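Local coordinates for acyl-CoA dehydrogenase (Thermus thermophilus, PDB 2Z1Q), which probably uses FAD to oxidise saturated acyl-CoA thioesters to 2,3-dehydroacyl-CoA, passing the electrons on to an acceptor, at residues P442-L447 / R498-G503. Numbering follows the deposited sequence.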
# COMPACT_ATOMS: atom_id res chain seq x y z
N PRO B 442 20.62 -22.20 -24.81
CA PRO B 442 19.94 -20.95 -25.17
C PRO B 442 18.74 -21.06 -26.13
O PRO B 442 17.92 -21.97 -26.02
CB PRO B 442 21.07 -20.10 -25.76
CG PRO B 442 22.27 -20.57 -24.99
CD PRO B 442 22.08 -22.07 -24.98
N GLU B 443 18.67 -20.12 -27.07
CA GLU B 443 17.58 -20.06 -28.06
C GLU B 443 16.28 -19.73 -27.35
O GLU B 443 15.67 -20.59 -26.71
CB GLU B 443 17.47 -21.39 -28.82
CG GLU B 443 18.73 -21.72 -29.61
CD GLU B 443 19.07 -20.64 -30.63
OE1 GLU B 443 18.49 -20.65 -31.73
OE2 GLU B 443 19.93 -19.79 -30.32
N ASP B 444 15.87 -18.48 -27.47
CA ASP B 444 14.66 -18.01 -26.81
C ASP B 444 14.85 -18.28 -25.33
O ASP B 444 14.01 -18.90 -24.66
CB ASP B 444 13.44 -18.75 -27.36
CG ASP B 444 12.20 -17.89 -27.36
OD1 ASP B 444 11.19 -18.30 -27.96
OD2 ASP B 444 12.24 -16.79 -26.75
N LEU B 445 15.99 -17.83 -24.82
CA LEU B 445 16.37 -18.02 -23.43
C LEU B 445 15.30 -17.47 -22.49
O LEU B 445 15.08 -18.02 -21.41
CB LEU B 445 17.71 -17.33 -23.15
CG LEU B 445 18.90 -17.67 -24.06
CD1 LEU B 445 18.81 -16.85 -25.34
CD2 LEU B 445 20.22 -17.37 -23.35
N GLU B 446 14.64 -16.39 -22.90
CA GLU B 446 13.61 -15.80 -22.06
C GLU B 446 12.52 -16.82 -21.78
O GLU B 446 12.13 -17.01 -20.63
CB GLU B 446 13.02 -14.56 -22.73
CG GLU B 446 14.03 -13.45 -22.93
CD GLU B 446 13.38 -12.15 -23.36
OE1 GLU B 446 12.56 -12.19 -24.30
OE2 GLU B 446 13.69 -11.10 -22.75
N LEU B 447 12.04 -17.48 -22.83
CA LEU B 447 11.01 -18.50 -22.67
C LEU B 447 11.55 -19.67 -21.88
O LEU B 447 10.79 -20.41 -21.25
CB LEU B 447 10.49 -18.98 -24.03
CG LEU B 447 9.51 -18.05 -24.75
CD1 LEU B 447 8.93 -18.75 -25.96
CD2 LEU B 447 8.40 -17.65 -23.80
N ARG B 498 2.60 -13.19 -25.74
CA ARG B 498 1.82 -12.15 -26.39
C ARG B 498 2.75 -11.12 -27.04
O ARG B 498 2.46 -10.61 -28.12
CB ARG B 498 0.89 -11.46 -25.38
CG ARG B 498 0.15 -10.21 -25.91
CD ARG B 498 -0.69 -9.54 -24.82
NE ARG B 498 -1.28 -8.27 -25.26
CZ ARG B 498 -1.92 -7.42 -24.47
NH1 ARG B 498 -2.42 -6.29 -24.97
NH2 ARG B 498 -2.06 -7.67 -23.16
N ALA B 499 3.87 -10.83 -26.38
CA ALA B 499 4.83 -9.87 -26.90
C ALA B 499 5.38 -10.29 -28.28
O ALA B 499 5.70 -9.45 -29.11
CB ALA B 499 5.97 -9.67 -25.92
N ARG B 500 5.48 -11.61 -28.48
CA ARG B 500 5.99 -12.18 -29.73
C ARG B 500 5.04 -11.91 -30.89
O ARG B 500 5.48 -11.63 -32.01
CB ARG B 500 6.19 -13.70 -29.56
CG ARG B 500 7.32 -14.08 -28.61
CD ARG B 500 8.68 -13.64 -29.17
NE ARG B 500 9.62 -13.24 -28.13
CZ ARG B 500 10.13 -14.06 -27.21
NH1 ARG B 500 10.99 -13.58 -26.31
NH2 ARG B 500 9.80 -15.34 -27.19
N ARG B 501 3.74 -11.99 -30.62
CA ARG B 501 2.74 -11.74 -31.64
C ARG B 501 2.53 -10.24 -31.79
O ARG B 501 2.52 -9.71 -32.89
CB ARG B 501 1.42 -12.37 -31.23
CG ARG B 501 1.52 -13.85 -31.01
CD ARG B 501 0.23 -14.34 -30.46
NE ARG B 501 -0.87 -13.90 -31.31
CZ ARG B 501 -2.15 -13.99 -30.97
NH1 ARG B 501 -3.09 -13.57 -31.81
NH2 ARG B 501 -2.49 -14.51 -29.80
N LEU B 502 2.37 -9.57 -30.66
CA LEU B 502 2.13 -8.14 -30.61
C LEU B 502 3.30 -7.32 -31.13
O LEU B 502 3.15 -6.48 -32.01
CB LEU B 502 1.81 -7.73 -29.18
CG LEU B 502 0.81 -6.59 -28.96
CD1 LEU B 502 0.62 -6.42 -27.46
CD2 LEU B 502 1.30 -5.30 -29.60
N GLY B 503 4.48 -7.56 -30.56
CA GLY B 503 5.66 -6.84 -30.96
C GLY B 503 5.67 -5.41 -30.44
O GLY B 503 4.78 -4.99 -29.69
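Arg500, near the C-terminal end of helix 476-502, faces the start of helix 445-468; Arg500 CA and Leu447 CA, the closest pair, are 10.7 Å apart, and side chains alone span the distance. The arginine reaches over with CG beside its own backbone N (chi1 -68°) and further bends at chi2 and chi3, which bring the guanidinium up to two acids. Glu446 OE1 meets Arg500 NH1 at 2.9 Å as a salt bridge at the guanidinium edge, in its plane, and the two flat groups are nearly coplanar. Asp444 comes in obliquely, its carboxylate turned 49° from the guanidinium; Asp444 OD2 stands 2.9 Å from Arg500 NH2, a salt bridge whose hydrogen bond is bent and weak. Beside the carboxylates, Leu447 CG lies 3.7 Å from Arg500 NH2, a nonpolar neighbour near the guanidinium plane. Asp444 holds the N-cap position of helix 445-468, but its side chain makes no capping bond. The second oxygen of Glu446, OE2, pairs with Arg511 of helix 505-528, so this surface salt-bridge network, away from the FAD sites, links three successive helices of the C-terminal helical region, with Leu447 also packing on Leu496 and Leu497 of helix 476-502.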